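Local atomic coordinates of CBIX (PDB entry 4CCS), a protein that probably inserts ferrous iron into sirohydrochlorin, the terminal step of siroheme biosynthesis in denitrifying bacteria. Residues C38-T43 with L50-D55; V5-H10 with A25-V30; P18-I23 with L44-A49. All blocks are in the same frame, centred on the assembly; numbering follows the deposited sequence. Where two conformers were deposited one is given.

From the N terminus, the chain runs through strand 4-9 into helix 16-30, and contact 2 (5-10 with 25-30) closes this first loop by packing the second half of the helix on the strand. Contact 3 (18-23 with 44-49) starts inside that loop and closes after it, so the two cross; it joins the first half of the same helix to the segment following strand 38-43. Contact 1 (38-43 with 50-55) opens after contact 2 has closed, in series with it, but crosses contact 3. Together they tie one beta-alpha-beta unit to the loop that follows strand 38-43. Ala-42 N lies 2.9 Å from Ile-7 O, a probable sheet hydrogen bond linking contacts 1 and 2.

Contact 1 (C38-T43 with L50-D55); sequences CVRGAT and LDRADD
At the border of the N-terminal parallel sheet, where strand 38-43 is the outermost strand, the Arg-52 side chain turns back to Gly-41. It comes from a type I beta turn spanning Leu-50 to Ala-53, whose closing bond runs from Ala-53 N to Leu-50 O (3.2 Å). A chi1 of 81° wedges CG of Arg-52 in among the main-chain branches, and a bend at chi3 of 88° brings the guanidinium against the Gly-41 carbonyl, near the CB atoms of Arg-40 and Ala-42. The group lies oblique to these neighbours: NH1 is 3.2 Å from Gly-41 O and 3.8 Å from Arg-40 CB, while NH2 stands 3.8 Å from Ala-42 CB. The same carbonyl receives a weak hydrogen bond from Gln-20 NE2, so the helix and the turn converge on it. Although the CB of Arg-40 faces the turn, its chain leads away, and NH1 donates to Val-39 O (3.0 Å) from above the carbonyl plane. Arg-40 NE lies 5.8 Å from Arg-52 NH1, a separation that probably limits the repulsion of like charges. A loop that turns one side chain back on the edge strand it leaves fits an open alpha/beta sheet of strand order 2-1-3-4.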
loop_
_atom_site.group_PDB
_atom_site.type_symbol
_atom_site.label_atom_id
_atom_site.label_comp_id
_atom_site.label_asym_id
_atom_site.label_seq_id
_atom_site.Cartn_x
_atom_site.Cartn_y
_atom_site.Cartn_z
ATOM N N CYS A 38 3.993 11.525 -18.814
ATOM C CA CYS A 38 4.419 12.599 -17.911
ATOM C C CYS A 38 3.834 12.214 -16.549
ATOM O O CYS A 38 2.625 12.363 -16.363
ATOM C CB CYS A 38 3.869 13.943 -18.383
ATOM S SG CYS A 38 4.339 14.392 -20.075
ATOM N N VAL A 39 4.652 11.685 -15.644
ATOM C CA VAL A 39 4.235 11.191 -14.325
ATOM C C VAL A 39 4.497 12.193 -13.214
ATOM O O VAL A 39 5.630 12.625 -13.031
ATOM C CB VAL A 39 4.909 9.823 -14.010
ATOM C CG1 VAL A 39 4.319 9.184 -12.742
ATOM C CG2 VAL A 39 4.798 8.865 -15.198
ATOM N N ARG A 40 3.446 12.524 -12.446
ATOM C CA ARG A 40 3.559 13.440 -11.305
ATOM C C ARG A 40 2.855 12.822 -10.093
ATOM O O ARG A 40 2.080 11.874 -10.260
ATOM C CB ARG A 40 2.972 14.825 -11.643
ATOM C CG ARG A 40 3.758 15.602 -12.713
ATOM C CD ARG A 40 5.156 16.005 -12.254
ATOM N NE ARG A 40 5.861 16.818 -13.249
ATOM C CZ ARG A 40 6.613 16.335 -14.234
ATOM N NH1 ARG A 40 6.769 15.024 -14.382
ATOM N NH2 ARG A 40 7.217 17.156 -15.077
ATOM N N GLY A 41 3.157 13.317 -8.882
ATOM C CA GLY A 41 2.551 12.792 -7.659
ATOM C C GLY A 41 1.715 13.846 -6.928
ATOM O O GLY A 41 1.976 15.052 -7.038
ATOM N N ALA A 42 0.704 13.382 -6.181
ATOM C CA ALA A 42 -0.173 14.257 -5.399
ATOM C C ALA A 42 -0.733 13.558 -4.172
ATOM O O ALA A 42 -1.015 12.356 -4.199
ATOM C CB ALA A 42 -1.331 14.752 -6.270
ATOM N N THR A 43 -0.922 14.333 -3.099
ATOM C CA THR A 43 -1.590 13.853 -1.896
ATOM C C THR A 43 -2.895 14.601 -1.797
ATOM O O THR A 43 -2.916 15.821 -1.997
ATOM C CB THR A 43 -0.753 14.000 -0.618
ATOM O OG1 THR A 43 -1.596 13.590 0.469
ATOM C CG2 THR A 43 -0.261 15.437 -0.375
ATOM N N LEU A 50 -5.627 17.728 -7.381
ATOM C CA LEU A 50 -6.128 17.244 -8.664
ATOM C C LEU A 50 -6.342 18.297 -9.751
ATOM O O LEU A 50 -6.835 17.932 -10.827
ATOM C CB LEU A 50 -7.447 16.479 -8.443
ATOM C CG LEU A 50 -7.417 15.281 -7.485
ATOM C CD1 LEU A 50 -8.817 14.848 -7.137
ATOM C CD2 LEU A 50 -6.610 14.129 -8.049
ATOM N N ASP A 51 -5.996 19.581 -9.519
ATOM C CA ASP A 51 -6.284 20.545 -10.584
ATOM C C ASP A 51 -5.270 20.482 -11.763
ATOM O O ASP A 51 -5.532 21.091 -12.800
ATOM C CB ASP A 51 -6.524 21.984 -10.079
ATOM C CG ASP A 51 -5.534 22.586 -9.112
ATOM O OD1 ASP A 51 -4.314 22.376 -9.301
ATOM O OD2 ASP A 51 -5.963 23.380 -8.250
ATOM N N ARG A 52 -4.205 19.661 -11.662
ATOM C CA ARG A 52 -3.274 19.464 -12.780
ATOM C C ARG A 52 -3.812 18.381 -13.749
ATOM O O ARG A 52 -3.334 18.270 -14.881
ATOM C CB ARG A 52 -1.835 19.170 -12.294
ATOM C CG ARG A 52 -1.550 17.727 -11.881
ATOM C CD ARG A 52 -0.222 17.609 -11.152
ATOM N NE ARG A 52 -0.398 17.828 -9.717
ATOM C CZ ARG A 52 0.559 17.718 -8.801
ATOM N NH1 ARG A 52 1.798 17.394 -9.158
ATOM N NH2 ARG A 52 0.289 17.941 -7.523
ATOM N N ALA A 53 -4.817 17.601 -13.298
ATOM C CA ALA A 53 -5.452 16.537 -14.074
ATOM C C ALA A 53 -6.491 17.083 -15.041
ATOM O O ALA A 53 -7.132 18.095 -14.765
ATOM C CB ALA A 53 -6.103 15.526 -13.139
ATOM N N ASP A 54 -6.676 16.377 -16.164
ATOM C CA ASP A 54 -7.676 16.683 -17.185
ATOM C C ASP A 54 -8.345 15.383 -17.646
ATOM O O ASP A 54 -8.026 14.313 -17.113
ATOM C CB ASP A 54 -7.078 17.497 -18.356
ATOM C CG ASP A 54 -5.825 16.936 -19.002
ATOM O OD1 ASP A 54 -5.708 15.688 -19.103
ATOM O OD2 ASP A 54 -4.985 17.741 -19.458
ATOM N N ASP A 55 -9.268 15.468 -18.622
ATOM C CA ASP A 55 -10.011 14.326 -19.157
ATOM C C ASP A 55 -9.144 13.216 -19.772
ATOM O O ASP A 55 -9.615 12.083 -19.868
ATOM C CB ASP A 55 -11.080 14.802 -20.160
ATOM C CG ASP A 55 -12.328 15.360 -19.497
ATOM O OD1 ASP A 55 -12.594 14.997 -18.329
ATOM O OD2 ASP A 55 -13.054 16.133 -20.158
#

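Contact 2 (V5-H10 with A25-V30). With EDO (1,2-ethanediol), chain D.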
loop_
_atom_site.group_PDB
_atom_site.type_symbol
_atom_site.label_atom_id
_atom_site.label_comp_id
_atom_site.label_asym_id
_atom_site.label_seq_id
_atom_site.Cartn_x
_atom_site.Cartn_y
_atom_site.Cartn_z
ATOM N N VAL A 5 -0.078 11.258 -16.277
ATOM C CA VAL A 5 -0.312 10.299 -15.177
ATOM C C VAL A 5 -0.132 10.964 -13.808
ATOM O O VAL A 5 0.907 11.569 -13.541
ATOM C CB VAL A 5 0.527 8.984 -15.300
ATOM C CG1 VAL A 5 0.232 8.012 -14.147
ATOM C CG2 VAL A 5 0.292 8.292 -16.644
ATOM N N LEU A 6 -1.127 10.799 -12.927
ATOM C CA LEU A 6 -1.048 11.319 -11.570
ATOM C C LEU A 6 -1.145 10.167 -10.559
ATOM O O LEU A 6 -2.122 9.426 -10.575
ATOM C CB LEU A 6 -2.153 12.382 -11.367
ATOM C CG LEU A 6 -2.090 13.297 -10.134
ATOM C CD1 LEU A 6 -0.741 14.051 -10.030
ATOM C CD2 LEU A 6 -3.232 14.304 -10.171
ATOM N N ILE A 7 -0.099 9.993 -9.733
ATOM C CA ILE A 7 -0.028 8.997 -8.642
ATOM C C ILE A 7 -0.621 9.727 -7.437
ATOM O O ILE A 7 -0.085 10.761 -7.016
ATOM C CB ILE A 7 1.421 8.526 -8.359
ATOM C CG1 ILE A 7 2.180 8.068 -9.640
ATOM C CG2 ILE A 7 1.463 7.456 -7.259
ATOM C CD1 ILE A 7 1.547 7.060 -10.576
ATOM N N VAL A 8 -1.755 9.228 -6.935
ATOM C CA VAL A 8 -2.526 9.890 -5.881
ATOM C C VAL A 8 -2.531 9.115 -4.571
ATOM O O VAL A 8 -2.914 7.947 -4.540
ATOM C CB VAL A 8 -3.966 10.201 -6.386
ATOM C CG1 VAL A 8 -4.831 10.825 -5.289
ATOM C CG2 VAL A 8 -3.932 11.111 -7.615
ATOM N N ALA A 9 -2.143 9.789 -3.486
ATOM C CA ALA A 9 -2.198 9.214 -2.147
ATOM C C ALA A 9 -3.380 9.796 -1.371
ATOM O O ALA A 9 -3.771 10.955 -1.596
ATOM C CB ALA A 9 -0.917 9.517 -1.400
ATOM N N HIS A 10 -3.927 9.004 -0.435
ATOM C CA HIS A 10 -4.948 9.473 0.503
ATOM C C HIS A 10 -4.273 10.513 1.393
ATOM O O HIS A 10 -3.101 10.360 1.729
ATOM C CB HIS A 10 -5.417 8.333 1.430
ATOM C CG HIS A 10 -6.635 7.628 0.945
ATOM N ND1 HIS A 10 -7.767 8.320 0.560
ATOM C CD2 HIS A 10 -6.861 6.304 0.803
ATOM C CE1 HIS A 10 -8.632 7.398 0.169
ATOM N NE2 HIS A 10 -8.130 6.171 0.307
ATOM N N ALA A 25 8.414 12.393 -4.744
ATOM C CA ALA A 25 9.629 11.567 -4.746
ATOM C C ALA A 25 9.343 10.184 -5.363
ATOM O O ALA A 25 10.166 9.673 -6.135
ATOM C CB ALA A 25 10.174 11.416 -3.323
ATOM N N LEU A 26 8.167 9.593 -5.043
ATOM C CA LEU A 26 7.752 8.305 -5.604
ATOM C C LEU A 26 7.479 8.436 -7.111
ATOM O O LEU A 26 7.992 7.633 -7.884
ATOM C CB LEU A 26 6.503 7.754 -4.877
ATOM C CG LEU A 26 5.985 6.390 -5.387
ATOM C CD1 LEU A 26 6.973 5.267 -5.070
ATOM C CD2 LEU A 26 4.618 6.068 -4.801
ATOM N N ALA A 27 6.722 9.466 -7.528
ATOM C CA ALA A 27 6.420 9.691 -8.949
ATOM C C ALA A 27 7.702 9.931 -9.764
ATOM O O ALA A 27 7.760 9.506 -10.920
ATOM C CB ALA A 27 5.469 10.859 -9.109
ATOM N N ALA A 28 8.738 10.560 -9.141
ATOM C CA ALA A 28 10.034 10.818 -9.772
ATOM C C ALA A 28 10.822 9.519 -10.011
ATOM O O ALA A 28 11.605 9.459 -10.957
ATOM C CB ALA A 28 10.853 11.796 -8.945
ATOM N N ARG A 29 10.597 8.478 -9.182
ATOM C CA ARG A 29 11.235 7.171 -9.353
ATOM C C ARG A 29 10.488 6.374 -10.431
ATOM O O ARG A 29 11.120 5.628 -11.182
ATOM C CB ARG A 29 11.318 6.395 -8.025
ATOM C CG ARG A 29 12.338 6.966 -7.030
ATOM C CD ARG A 29 12.002 6.571 -5.608
ATOM N NE ARG A 29 12.417 5.200 -5.307
ATOM C CZ ARG A 29 11.797 4.384 -4.455
ATOM N NH1 ARG A 29 10.695 4.782 -3.820
ATOM N NH2 ARG A 29 12.257 3.157 -4.251
ATOM N N VAL A 30 9.158 6.555 -10.530
ATOM C CA VAL A 30 8.302 5.926 -11.544
ATOM C C VAL A 30 8.650 6.496 -12.944
ATOM O O VAL A 30 8.821 5.729 -13.901
ATOM C CB VAL A 30 6.785 6.083 -11.196
ATOM C CG1 VAL A 30 5.870 5.649 -12.347
ATOM C CG2 VAL A 30 6.423 5.333 -9.909
HETATM C C1 EDO D . -8.161 12.390 3.004
HETATM O O1 EDO D . -7.400 13.432 2.392
HETATM C C2 EDO D . -8.794 11.526 1.920
HETATM O O2 EDO D . -7.767 11.040 1.066
#
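Ile-7, on the first strand of a beta-alpha-beta unit, points its side chain at helix 16-30 and divides its two branches between consecutive helix residues. The closest pair of CA atoms across the contact belongs to Ile-7 and Ala-27, at 6.5 Å. With chi1 at -51°, CG1 falls beside the backbone N of Ile-7 and approaches Ala-27 CB at 4.3 Å. CG2 takes the other direction and meets Leu-26 CD2 at 4.2 Å, a methyl-to-methyl approach with the Leu-26 CG anti to its amide nitrogen. Both helix residues present their CB atoms to the strand, and all three side chains are buried. The small Ala-27 also fits against the neighbouring strand at Gly-41, so the helix sits across strands 4-9 and 38-43, as expected for a beta-alpha-beta crossover. Val-39 and, from the C-terminal helix 215-226, Ile-219 also touch Ile-7.

Past the end of the strand, His-10 stacks on Phe-63 and meets Phe-69 edge-to-face. A 1,2-ethanediol molecule, probably from the crystallisation liquor, lies at the edge of the imidazole and in its plane: His-10 ND1 and the diol O2 form a 2.8 Å hydrogen bond at 161°, the proton not being assigned to one partner.

Contact 3 (P18-I23 with L44-A49)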
loop_
_atom_site.group_PDB
_atom_site.type_symbol
_atom_site.label_atom_id
_atom_site.label_comp_id
_atom_site.label_asym_id
_atom_site.label_seq_id
_atom_site.Cartn_x
_atom_site.Cartn_y
_atom_site.Cartn_z
ATOM N N PRO A 18 5.119 17.766 3.711
ATOM C CA PRO A 18 5.977 16.564 3.632
ATOM C C PRO A 18 5.255 15.377 2.958
ATOM O O PRO A 18 5.895 14.572 2.285
ATOM C CB PRO A 18 6.368 16.284 5.082
ATOM C CG PRO A 18 5.410 17.058 5.924
ATOM C CD PRO A 18 5.000 18.244 5.106
ATOM N N GLN A 19 3.914 15.336 3.047
ATOM C CA GLN A 19 3.121 14.280 2.409
ATOM C C GLN A 19 3.204 14.438 0.884
ATOM O O GLN A 19 3.375 13.450 0.170
ATOM C CB GLN A 19 1.659 14.343 2.874
ATOM C CG GLN A 19 1.479 13.878 4.331
ATOM C CD GLN A 19 0.047 13.983 4.774
ATOM O OE1 GLN A 19 -0.844 13.358 4.213
ATOM N NE2 GLN A 19 -0.214 14.739 5.833
ATOM N N GLN A 20 3.129 15.686 0.402
ATOM C CA GLN A 20 3.242 16.009 -1.031
ATOM C C GLN A 20 4.640 15.683 -1.555
ATOM O O GLN A 20 4.747 15.061 -2.617
ATOM C CB GLN A 20 2.876 17.482 -1.289
ATOM C CG GLN A 20 2.967 17.927 -2.770
ATOM C CD GLN A 20 1.994 17.225 -3.695
ATOM O OE1 GLN A 20 0.931 16.757 -3.287
ATOM N NE2 GLN A 20 2.267 17.247 -4.996
ATOM N N ARG A 21 5.699 16.069 -0.802
ATOM C CA ARG A 21 7.099 15.787 -1.173
ATOM C C ARG A 21 7.340 14.270 -1.317
ATOM O O ARG A 21 8.041 13.863 -2.239
ATOM C CB ARG A 21 8.082 16.369 -0.134
ATOM C CG ARG A 21 8.430 17.833 -0.404
ATOM C CD ARG A 21 9.536 18.356 0.505
ATOM N NE ARG A 21 9.089 18.472 1.896
ATOM C CZ ARG A 21 8.505 19.550 2.410
ATOM N NH1 ARG A 21 8.310 20.628 1.663
ATOM N NH2 ARG A 21 8.123 19.561 3.678
ATOM N N ALA A 22 6.769 13.444 -0.412
ATOM C CA ALA A 22 6.915 11.977 -0.464
ATOM C C ALA A 22 6.304 11.387 -1.742
ATOM O O ALA A 22 6.924 10.532 -2.392
ATOM C CB ALA A 22 6.287 11.334 0.778
ATOM N N ILE A 23 5.110 11.850 -2.130
ATOM C CA ILE A 23 4.440 11.316 -3.332
ATOM C C ILE A 23 5.141 11.823 -4.610
ATOM O O ILE A 23 5.250 11.068 -5.583
ATOM C CB ILE A 23 2.897 11.512 -3.335
ATOM C CG1 ILE A 23 2.258 11.076 -1.982
ATOM C CG2 ILE A 23 2.234 10.732 -4.487
ATOM C CD1 ILE A 23 2.714 9.587 -1.392
ATOM N N LEU A 44 -3.979 13.884 -1.465
ATOM C CA LEU A 44 -5.291 14.501 -1.292
ATOM C C LEU A 44 -5.334 15.422 -0.054
ATOM O O LEU A 44 -6.316 16.146 0.121
ATOM C CB LEU A 44 -6.417 13.448 -1.293
ATOM C CG LEU A 44 -6.583 12.660 -2.612
ATOM C CD1 LEU A 44 -7.646 11.595 -2.480
ATOM C CD2 LEU A 44 -6.883 13.589 -3.804
ATOM N N ALA A 45 -4.249 15.440 0.773
ATOM C CA ALA A 45 -4.172 16.367 1.931
ATOM C C ALA A 45 -3.847 17.794 1.429
ATOM O O ALA A 45 -4.032 18.766 2.162
ATOM C CB ALA A 45 -3.100 15.908 2.923
ATOM N N MET A 46 -3.353 17.912 0.181
ATOM C CA MET A 46 -2.968 19.186 -0.403
ATOM C C MET A 46 -4.155 19.788 -1.153
ATOM O O MET A 46 -4.719 19.103 -2.020
ATOM C CB MET A 46 -1.734 18.990 -1.321
ATOM C CG MET A 46 -1.066 20.277 -1.768
ATOM S SD MET A 46 -0.412 21.274 -0.407
ATOM C CE MET A 46 1.174 20.502 -0.124
ATOM N N PRO A 47 -4.574 21.050 -0.817
ATOM C CA PRO A 47 -5.672 21.656 -1.583
ATOM C C PRO A 47 -5.184 21.848 -3.029
ATOM O O PRO A 47 -3.998 22.136 -3.256
ATOM C CB PRO A 47 -5.943 23.001 -0.873
ATOM C CG PRO A 47 -4.872 23.159 0.137
ATOM C CD PRO A 47 -4.323 21.797 0.433
ATOM N N GLY A 48 -6.073 21.603 -3.994
ATOM C CA GLY A 48 -5.730 21.732 -5.416
ATOM C C GLY A 48 -4.860 20.576 -5.930
ATOM O O GLY A 48 -4.209 20.729 -6.964
ATOM N N ALA A 49 -4.857 19.423 -5.215
ATOM C CA ALA A 49 -4.082 18.210 -5.558
ATOM C C ALA A 49 -4.341 17.737 -6.987
ATOM O O ALA A 49 -3.400 17.403 -7.706
ATOM C CB ALA A 49 -4.422 17.082 -4.587
#
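The loop 44-49 runs past the first half of helix 16-30, with CA-CA separations of 7.6 Å for Gln-19 and Ala-45 and 7.0 Å for Gln-20 and Met-46, and then reverses in a type II beta turn from Met-46 to Ala-49. Gly-48 takes the positive-phi position of that turn (phi 75°). Two glutamines on successive helix positions meet two successive loop residues. Gln-20 and Met-46 cross at about a right angle: the thioether, bent at chi2 (61°) and again at chi3 (83°), brings its CE methyl to 3.7 Å from Gln-20 CB and 4.1 Å from Gln-20 CG. The methyl therefore rests on the aliphatic root of the glutamine, while the amide oxygen, Gln-20 OE1, lies 4.0 Å from Met-46 CB. That amide is held by polar partners on both its atoms. Its OE1 accepts from Thr-43 N, and its NE2 donates to Glu-24 OE2, bonds that should fix its rotation. Gln-19 is extended beyond CG, and its OE1 lies 3.6 Å from Ala-45 CB, a van der Waals contact only; the hydrogen bond of this oxygen is to Gln-12 N. The loop itself starts in an ST turn, with Ala-45 N bonded to Thr-43 OG1. Pro-16, at the start of the helix, also touches Ala-45 and Met-46, and on the other flank Leu-44 packs against Val-8 of strand 4-9 and Phe-69 and Arg-77 of helix 68-80, so the loop is fitted between the two helices at the C-terminal end of strand 38-43.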